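Local coordinates for invasion protein InvA (Salmonella enterica, PDB 2X4A), which belongs to the family of inner-membrane export pores for protein secretion, is involved in invasion of the intestinal epithelium, and is represented here by its C-terminal part, at residues 225-230 and 319-324; 235-240 and 288-293; 271-276 and 308-313. One frame throughout, in Å; residues are numbered along the deposited sequence.

Interaction 1: 225-230 and 319-324; sequences YICHKF and GEIADS
Cys227 is the centre of this contact, its SG facing Ile321 and Ser324 where a helix meets a loop. The sulfur lies 3.4 Å from CB of Ser324 and 3.9 Å from CG2 of Ile321, while Cys227 CB sits 3.5 Å from the carbonyl O of Glu320. These are van der Waals contacts. Ile321 divides its branches: with chi1 69° its CG1 stands between its own N and carbonyl carbon and carries CD1 away from the helix toward Leu293, leaving CG2 beside the sulfur. From the preceding residue, Ile226, CG2 approaches OE1 of Glu320 at 4.3 Å; the other carboxylate oxygen, OE2, forms a salt bridge with Arg219. The loop is shaped by a type I turn from Ile321 to Ser324, closed by a 2.9 Å bond from Ser324 N to Ile321 O, and Glu320 N bonds to Ser317 OG. Asp323 adds a salt bridge to Arg224, just ahead of 225-230. Helix 223-231, which also packs on the four-stranded parallel sheet, here meets the connection between that sheet's two edge strands, 314-317 and 327-332, as part of the helix-on-sheet packing of an alpha/beta fold.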
loop_
_atom_site.group_PDB
_atom_site.type_symbol
_atom_site.label_atom_id
_atom_site.label_comp_id
_atom_site.label_asym_id
_atom_site.label_seq_id
_atom_site.Cartn_x
_atom_site.Cartn_y
_atom_site.Cartn_z
ATOM N N TYR A 225 -12.633 2.716 -7.991
ATOM C CA TYR A 225 -12.046 1.459 -7.435
ATOM C C TYR A 225 -10.917 1.652 -6.465
ATOM O O TYR A 225 -10.840 0.957 -5.456
ATOM C CB TYR A 225 -11.646 0.505 -8.548
ATOM C CG TYR A 225 -12.892 -0.076 -9.106
ATOM C CD1 TYR A 225 -13.478 -1.198 -8.515
ATOM C CD2 TYR A 225 -13.581 0.565 -10.145
ATOM C CE1 TYR A 225 -14.668 -1.708 -8.990
ATOM C CE2 TYR A 225 -14.779 0.073 -10.617
ATOM C CZ TYR A 225 -15.309 -1.069 -10.043
ATOM O OH TYR A 225 -16.490 -1.598 -10.540
ATOM N N ILE A 226 -10.035 2.598 -6.776
ATOM C CA ILE A 226 -8.900 2.943 -5.895
ATOM C C ILE A 226 -9.451 3.517 -4.609
ATOM O O ILE A 226 -9.048 3.168 -3.519
ATOM C CB ILE A 226 -7.985 3.977 -6.551
ATOM C CG1 ILE A 226 -7.237 3.365 -7.738
ATOM C CG2 ILE A 226 -7.005 4.587 -5.544
ATOM C CD1 ILE A 226 -6.722 4.421 -8.735
ATOM N N CYS A 227 -10.405 4.399 -4.739
ATOM C CA CYS A 227 -11.016 4.949 -3.567
ATOM C C CYS A 227 -11.659 3.887 -2.664
ATOM O O CYS A 227 -11.432 3.886 -1.458
ATOM C CB CYS A 227 -12.062 5.986 -3.958
ATOM S SG CYS A 227 -12.073 7.252 -2.734
ATOM N N HIS A 228 -12.440 2.978 -3.240
ATOM C CA HIS A 228 -13.119 1.962 -2.428
ATOM C C HIS A 228 -12.096 1.074 -1.683
ATOM O O HIS A 228 -12.323 0.688 -0.525
ATOM C CB HIS A 228 -14.085 1.117 -3.274
ATOM C CG HIS A 228 -15.336 0.714 -2.552
ATOM N ND1 HIS A 228 -15.517 -0.543 -2.007
ATOM C CD2 HIS A 228 -16.478 1.399 -2.299
ATOM C CE1 HIS A 228 -16.714 -0.615 -1.449
ATOM N NE2 HIS A 228 -17.315 0.553 -1.607
ATOM N N LYS A 229 -10.949 0.819 -2.332
ATOM C CA LYS A 229 -9.943 -0.095 -1.783
ATOM C C LYS A 229 -9.179 0.473 -0.617
ATOM O O LYS A 229 -8.888 -0.237 0.346
ATOM C CB LYS A 229 -8.931 -0.524 -2.830
ATOM C CG LYS A 229 -7.970 -1.604 -2.286
ATOM C CD LYS A 229 -6.485 -1.199 -2.352
ATOM C CE LYS A 229 -5.609 -2.238 -1.633
ATOM N NZ LYS A 229 -6.204 -3.603 -1.818
ATOM N N PHE A 230 -8.818 1.741 -0.711
ATOM C CA PHE A 230 -8.112 2.371 0.386
ATOM C C PHE A 230 -9.088 2.641 1.523
ATOM O O PHE A 230 -8.694 2.716 2.654
ATOM C CB PHE A 230 -7.378 3.657 -0.081
ATOM C CG PHE A 230 -6.061 3.384 -0.780
ATOM C CD1 PHE A 230 -4.918 3.108 -0.060
ATOM C CD2 PHE A 230 -5.981 3.359 -2.131
ATOM C CE1 PHE A 230 -3.718 2.831 -0.695
ATOM C CE2 PHE A 230 -4.786 3.068 -2.765
ATOM C CZ PHE A 230 -3.667 2.799 -2.052
ATOM N N GLY A 319 -8.612 13.807 -7.812
ATOM C CA GLY A 319 -9.441 13.147 -8.855
ATOM C C GLY A 319 -9.833 11.738 -8.430
ATOM O O GLY A 319 -10.942 11.297 -8.616
ATOM N N GLU A 320 -8.923 11.048 -7.783
ATOM C CA GLU A 320 -9.173 9.710 -7.346
ATOM C C GLU A 320 -10.135 9.605 -6.182
ATOM O O GLU A 320 -10.688 8.538 -5.958
ATOM C CB GLU A 320 -7.847 9.059 -7.019
ATOM C CG GLU A 320 -7.008 8.848 -8.283
ATOM C CD GLU A 320 -5.575 8.497 -8.008
ATOM O OE1 GLU A 320 -5.221 8.276 -6.826
ATOM O OE2 GLU A 320 -4.797 8.485 -8.984
ATOM N N ILE A 321 -10.337 10.696 -5.439
ATOM C CA ILE A 321 -11.377 10.746 -4.394
ATOM C C ILE A 321 -12.617 11.616 -4.727
ATOM O O ILE A 321 -13.513 11.726 -3.896
ATOM C CB ILE A 321 -10.797 11.195 -2.988
ATOM C CG1 ILE A 321 -10.359 12.679 -3.007
ATOM C CG2 ILE A 321 -9.609 10.304 -2.567
ATOM C CD1 ILE A 321 -10.505 13.405 -1.719
ATOM N N ALA A 322 -12.701 12.207 -5.913
ATOM C CA ALA A 322 -13.847 13.077 -6.210
ATOM C C ALA A 322 -15.170 12.403 -5.835
ATOM O O ALA A 322 -16.069 13.031 -5.264
ATOM C CB ALA A 322 -13.862 13.485 -7.689
ATOM N N ASP A 323 -15.263 11.112 -6.142
ATOM C CA ASP A 323 -16.507 10.371 -6.057
ATOM C C ASP A 323 -16.559 9.543 -4.740
ATOM O O ASP A 323 -17.336 8.600 -4.623
ATOM C CB ASP A 323 -16.705 9.575 -7.403
ATOM C CG ASP A 323 -17.438 8.187 -7.249
ATOM O OD1 ASP A 323 -16.764 7.116 -7.373
ATOM O OD2 ASP A 323 -18.686 8.153 -7.051
ATOM N N SER A 324 -15.777 9.909 -3.720
ATOM C CA SER A 324 -15.946 9.227 -2.433
ATOM C C SER A 324 -16.917 9.934 -1.520
ATOM O O SER A 324 -17.153 11.139 -1.661
ATOM C CB SER A 324 -14.670 9.102 -1.656
ATOM O OG SER A 324 -15.033 8.923 -0.296
#

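Interaction 2: 235-240 and 288-293; sequences ELRAVM and KDLVLL
Val239 holds the centre of the ladder with both backbone polar groups. Its N donates to Val291 O at 2.8 Å in an almost linear bond (174°), and its O accepts from Leu293 N at 3.0 Å. One step earlier, Val291 N donates to Arg237 O at 3.1 Å. Before the ladder, Arg237 NH1 reaches Asp289 O at 3.5 Å, a weak bond at the edge of the guanidinium; Glu235 OE2, well out of the guanidinium plane, pairs with Arg237 NE by charge only and is hydrogen-bonded to Asn328. The Asp289 carboxylate instead pairs with Arg79 and Arg123. Strands 236-240 and 291-294 are the two inner strands of a four-stranded parallel sheet, joined by a crossover through helices 243-252 and 266-281. On one face Ala238 CB rests 3.7 Å from Leu293 CG, Val291 and Met240 pointing to the same side; Val239 and Leu292 point to the other. Leu290, its CG anti to the carbonyl carbon (chi1 -58°), spreads its methyls: CD1 lies 3.8 Å from Val239 CG2, and CD2 3.5 Å from Arg237 CB. Leu236 CD1 lies 4.1 Å from Val291 CG2, the side chains crossing at about a right angle beside Phe230 and Leu316.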
loop_
_atom_site.group_PDB
_atom_site.type_symbol
_atom_site.label_atom_id
_atom_site.label_comp_id
_atom_site.label_asym_id
_atom_site.label_seq_id
_atom_site.Cartn_x
_atom_site.Cartn_y
_atom_site.Cartn_z
ATOM N N GLU A 235 -14.088 4.594 6.901
ATOM C CA GLU A 235 -13.636 5.938 6.466
ATOM C C GLU A 235 -12.203 5.951 5.927
ATOM O O GLU A 235 -11.348 5.223 6.443
ATOM C CB GLU A 235 -13.680 6.904 7.648
ATOM C CG GLU A 235 -12.376 6.906 8.425
ATOM C CD GLU A 235 -12.376 7.777 9.656
ATOM O OE1 GLU A 235 -13.446 8.172 10.187
ATOM O OE2 GLU A 235 -11.255 8.036 10.109
ATOM N N LEU A 236 -11.942 6.808 4.935
ATOM C CA LEU A 236 -10.586 6.945 4.327
ATOM C C LEU A 236 -9.857 8.101 4.978
ATOM O O LEU A 236 -10.302 9.255 4.891
ATOM C CB LEU A 236 -10.690 7.208 2.822
ATOM C CG LEU A 236 -9.452 7.477 1.963
ATOM C CD1 LEU A 236 -8.300 6.736 2.459
ATOM C CD2 LEU A 236 -9.710 7.062 0.496
ATOM N N ARG A 237 -8.750 7.797 5.638
ATOM C CA ARG A 237 -8.027 8.774 6.413
ATOM C C ARG A 237 -7.004 9.469 5.565
ATOM O O ARG A 237 -6.094 8.823 5.058
ATOM C CB ARG A 237 -7.313 8.104 7.581
ATOM C CG ARG A 237 -8.215 7.622 8.623
ATOM C CD ARG A 237 -7.530 7.248 9.916
ATOM N NE ARG A 237 -8.390 6.265 10.597
ATOM C CZ ARG A 237 -8.431 4.977 10.266
ATOM N NH1 ARG A 237 -7.605 4.485 9.334
ATOM N NH2 ARG A 237 -9.254 4.173 10.899
ATOM N N ALA A 238 -7.116 10.784 5.437
ATOM C CA ALA A 238 -6.277 11.522 4.506
ATOM C C ALA A 238 -5.546 12.680 5.189
ATOM O O ALA A 238 -6.117 13.386 6.049
ATOM C CB ALA A 238 -7.107 12.034 3.366
ATOM N N VAL A 239 -4.272 12.843 4.810
ATOM C CA VAL A 239 -3.494 13.993 5.119
ATOM C C VAL A 239 -3.427 14.825 3.858
ATOM O O VAL A 239 -2.871 14.404 2.859
ATOM C CB VAL A 239 -2.118 13.584 5.600
ATOM C CG1 VAL A 239 -1.247 14.843 5.888
ATOM C CG2 VAL A 239 -2.260 12.707 6.899
ATOM N N MET A 240 -4.018 16.026 3.875
ATOM C CA MET A 240 -4.045 16.885 2.651
ATOM C C MET A 240 -2.706 17.663 2.464
ATOM O O MET A 240 -2.235 18.333 3.405
ATOM C CB MET A 240 -5.234 17.851 2.682
ATOM C CG MET A 240 -5.573 18.458 1.325
ATOM S SD MET A 240 -6.906 19.683 1.412
ATOM C CE MET A 240 -8.337 18.580 1.388
ATOM N N LYS A 288 0.708 3.423 7.087
ATOM C CA LYS A 288 0.039 2.543 6.109
ATOM C C LYS A 288 -1.479 2.623 6.207
ATOM O O LYS A 288 -2.177 2.216 5.299
ATOM C CB LYS A 288 0.522 1.101 6.213
ATOM C CG LYS A 288 0.173 0.360 7.504
ATOM C CD LYS A 288 1.018 -0.910 7.574
ATOM C CE LYS A 288 1.508 -1.197 8.992
ATOM N NZ LYS A 288 0.399 -1.675 9.899
ATOM N N ASP A 289 -1.994 3.185 7.294
ATOM C CA ASP A 289 -3.433 3.435 7.437
ATOM C C ASP A 289 -3.871 4.851 6.984
ATOM O O ASP A 289 -5.037 5.199 7.116
ATOM C CB ASP A 289 -3.853 3.164 8.873
ATOM C CG ASP A 289 -3.643 1.697 9.272
ATOM O OD1 ASP A 289 -4.040 0.784 8.484
ATOM O OD2 ASP A 289 -3.087 1.468 10.394
ATOM N N LEU A 290 -2.935 5.638 6.478
ATOM C CA LEU A 290 -3.197 6.949 5.909
ATOM C C LEU A 290 -2.859 6.947 4.442
ATOM O O LEU A 290 -2.143 6.069 3.980
ATOM C CB LEU A 290 -2.277 8.031 6.544
ATOM C CG LEU A 290 -2.393 8.167 8.076
ATOM C CD1 LEU A 290 -1.576 9.344 8.605
ATOM C CD2 LEU A 290 -3.899 8.235 8.512
ATOM N N VAL A 291 -3.370 7.959 3.740
ATOM C CA VAL A 291 -2.820 8.447 2.479
ATOM C C VAL A 291 -2.680 9.982 2.480
ATOM O O VAL A 291 -3.210 10.704 3.363
ATOM C CB VAL A 291 -3.692 8.093 1.322
ATOM C CG1 VAL A 291 -3.929 6.565 1.304
ATOM C CG2 VAL A 291 -4.990 8.907 1.372
ATOM N N LEU A 292 -1.905 10.470 1.515
ATOM C CA LEU A 292 -1.733 11.875 1.277
ATOM C C LEU A 292 -2.633 12.195 0.096
ATOM O O LEU A 292 -2.708 11.414 -0.812
ATOM C CB LEU A 292 -0.301 12.155 0.903
ATOM C CG LEU A 292 0.720 12.823 1.813
ATOM C CD1 LEU A 292 1.090 12.042 2.999
ATOM C CD2 LEU A 292 1.919 13.002 0.924
ATOM N N LEU A 293 -3.341 13.315 0.126
ATOM C CA LEU A 293 -4.073 13.822 -1.045
ATOM C C LEU A 293 -3.364 14.986 -1.685
ATOM O O LEU A 293 -2.970 15.943 -0.995
ATOM C CB LEU A 293 -5.438 14.375 -0.673
ATOM C CG LEU A 293 -6.383 13.476 0.076
ATOM C CD1 LEU A 293 -7.729 14.192 0.232
ATOM C CD2 LEU A 293 -6.520 12.211 -0.653
#

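Interaction 3: 271-276 and 308-313; sequences NLMDLI and GRFPDL
Met273 and Arg309 approach each other from opposite directions, both with bent chains. In Met273, CG leaves beside the backbone N, and successive turns at chi2 (-62°) and chi3 (-52°) curl CE round to one face of the Arg309 guanidinium, 3.9 Å above its plane and displaced toward the rim. Arg309 starts with CG anti to its N (chi1 -163°) and then bends at chi2 and chi3, which lays the guanidinium alongside the helix with NH2 3.7 Å from Met273 CB. At the guanidinium edge, in its plane, Asp274 OD1 stands 3.9 Å from Arg309 NH2; the two planar groups are nearly coplanar, but this salt bridge is long. The firmer polar partner of NH2 is the hydroxyl of Thr277, which is also hydrogen-bonded to Met273 O. CG of the neighbouring Arg309 lies over the centre of one Phe310 face, 4.1 Å above the ring plane. The CE2 corner of the ring meets Ile276 CG2 at 3.7 Å and Met273 CE at 4.0 Å, both obliquely, and the His287 ring meets it with the two planes nearly perpendicular. Behind Phe310 a type I turn closes with Leu313 N bonded to Phe310 O at 3.1 Å. Helix 266-281, from one crossover of the parallel sheet, thus packs against the link between helix 299-307 and strand 314-317, within the next beta-alpha-beta unit of this alpha/beta fold.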
loop_
_atom_site.group_PDB
_atom_site.type_symbol
_atom_site.label_atom_id
_atom_site.label_comp_id
_atom_site.label_asym_id
_atom_site.label_seq_id
_atom_site.Cartn_x
_atom_site.Cartn_y
_atom_site.Cartn_z
ATOM N N ASN A 271 13.577 20.727 2.936
ATOM C CA ASN A 271 12.613 21.544 3.693
ATOM C C ASN A 271 11.149 21.048 3.610
ATOM O O ASN A 271 10.372 21.039 4.626
ATOM C CB ASN A 271 12.697 22.991 3.232
ATOM C CG ASN A 271 11.624 23.865 3.803
ATOM O OD1 ASN A 271 11.685 24.260 4.985
ATOM N ND2 ASN A 271 10.649 24.242 2.961
ATOM N N LEU A 272 10.756 20.692 2.397
ATOM C CA LEU A 272 9.499 20.035 2.206
ATOM C C LEU A 272 9.467 18.748 3.067
ATOM O O LEU A 272 8.444 18.417 3.685
ATOM C CB LEU A 272 9.308 19.719 0.718
ATOM C CG LEU A 272 8.354 20.620 -0.096
ATOM C CD1 LEU A 272 8.421 22.062 0.249
ATOM C CD2 LEU A 272 8.587 20.438 -1.585
ATOM N N MET A 273 10.596 18.057 3.155
ATOM C CA MET A 273 10.622 16.761 3.851
ATOM C C MET A 273 10.523 16.956 5.339
ATOM O O MET A 273 9.932 16.105 6.042
ATOM C CB MET A 273 11.877 15.902 3.504
ATOM C CG MET A 273 11.871 15.289 2.080
ATOM S SD MET A 273 10.533 14.104 1.689
ATOM C CE MET A 273 10.681 12.961 3.048
ATOM N N ASP A 274 11.098 18.053 5.826
ATOM C CA ASP A 274 11.047 18.314 7.268
ATOM C C ASP A 274 9.605 18.681 7.635
ATOM O O ASP A 274 9.180 18.415 8.764
ATOM C CB ASP A 274 12.019 19.412 7.722
ATOM C CG ASP A 274 13.448 19.145 7.344
ATOM O OD1 ASP A 274 13.820 17.951 7.152
ATOM O OD2 ASP A 274 14.203 20.158 7.236
ATOM N N LEU A 275 8.853 19.271 6.702
ATOM C CA LEU A 275 7.462 19.731 7.010
ATOM C C LEU A 275 6.503 18.501 7.084
ATOM O O LEU A 275 5.702 18.333 8.013
ATOM C CB LEU A 275 6.983 20.781 5.995
ATOM C CG LEU A 275 5.516 21.278 6.026
ATOM C CD1 LEU A 275 5.121 22.107 7.230
ATOM C CD2 LEU A 275 5.089 22.042 4.706
ATOM N N ILE A 276 6.622 17.656 6.069
ATOM C CA ILE A 276 5.914 16.379 6.013
ATOM C C ILE A 276 6.283 15.553 7.246
ATOM O O ILE A 276 5.405 15.038 7.920
ATOM C CB ILE A 276 6.328 15.622 4.742
ATOM C CG1 ILE A 276 5.833 16.384 3.518
ATOM C CG2 ILE A 276 5.861 14.131 4.787
ATOM C CD1 ILE A 276 6.387 15.789 2.209
ATOM N N GLY A 308 11.391 6.973 -0.437
ATOM C CA GLY A 308 12.642 6.568 0.228
ATOM C C GLY A 308 12.496 6.643 1.735
ATOM O O GLY A 308 12.988 5.800 2.446
ATOM N N ARG A 309 11.771 7.628 2.239
ATOM C CA ARG A 309 11.688 7.837 3.663
ATOM C C ARG A 309 10.415 7.306 4.345
ATOM O O ARG A 309 10.431 7.006 5.537
ATOM C CB ARG A 309 11.845 9.344 3.960
ATOM C CG ARG A 309 12.173 9.612 5.435
ATOM C CD ARG A 309 13.282 10.618 5.647
ATOM N NE ARG A 309 12.787 11.882 6.216
ATOM C CZ ARG A 309 13.403 13.053 6.064
ATOM N NH1 ARG A 309 14.525 13.118 5.343
ATOM N NH2 ARG A 309 12.888 14.158 6.604
ATOM N N PHE A 310 9.309 7.283 3.613
ATOM C CA PHE A 310 8.014 6.842 4.131
ATOM C C PHE A 310 7.427 5.877 3.130
ATOM O O PHE A 310 6.451 6.198 2.459
ATOM C CB PHE A 310 7.049 8.018 4.336
ATOM C CG PHE A 310 7.564 9.050 5.266
ATOM C CD1 PHE A 310 7.960 8.706 6.546
ATOM C CD2 PHE A 310 7.698 10.367 4.853
ATOM C CE1 PHE A 310 8.476 9.671 7.412
ATOM C CE2 PHE A 310 8.196 11.343 5.699
ATOM C CZ PHE A 310 8.591 11.007 6.981
ATOM N N PRO A 311 7.998 4.676 3.051
ATOM C CA PRO A 311 7.639 3.787 1.962
ATOM C C PRO A 311 6.193 3.259 2.050
ATOM O O PRO A 311 5.695 2.776 1.062
ATOM C CB PRO A 311 8.649 2.612 2.128
ATOM C CG PRO A 311 9.662 3.089 3.125
ATOM C CD PRO A 311 8.909 4.011 3.990
ATOM N N ASP A 312 5.594 3.319 3.237
ATOM C CA ASP A 312 4.213 2.882 3.500
ATOM C C ASP A 312 3.158 3.927 3.064
ATOM O O ASP A 312 1.991 3.648 3.018
ATOM C CB ASP A 312 3.956 2.766 5.023
ATOM C CG ASP A 312 4.640 1.639 5.690
ATOM O OD1 ASP A 312 5.110 0.659 5.059
ATOM O OD2 ASP A 312 4.679 1.724 6.928
ATOM N N LEU A 313 3.545 5.163 2.868
ATOM C CA LEU A 313 2.542 6.217 2.713
ATOM C C LEU A 313 2.185 6.454 1.235
ATOM O O LEU A 313 2.968 6.974 0.469
ATOM C CB LEU A 313 3.100 7.487 3.366
ATOM C CG LEU A 313 2.330 8.779 3.369
ATOM C CD1 LEU A 313 0.967 8.631 4.080
ATOM C CD2 LEU A 313 3.260 9.827 4.020
#

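Overall arrangement
Of the segments in contact, helix 223-231 comes first and leads into strand 236-240; helix 266-281, strand 291-294, the turn at 308-313 and the loop at 319-324 follow. Interaction 1 closes the widest loop, with the others nested inside. Interaction 2 closes the crossover from 240 to 288 and interaction 3 the span from 276 to 308; they cross, because 271-276 falls between the paired strands and 308-313 after them. Interaction 2 touches both others, through Phe230 and Ile321 of interaction 1 and Leu313 of interaction 3. Interactions 1 and 3 do not touch: the first joins a helix to the loop between the edge strands, the other a crossover helix to the turn before strand 314-317.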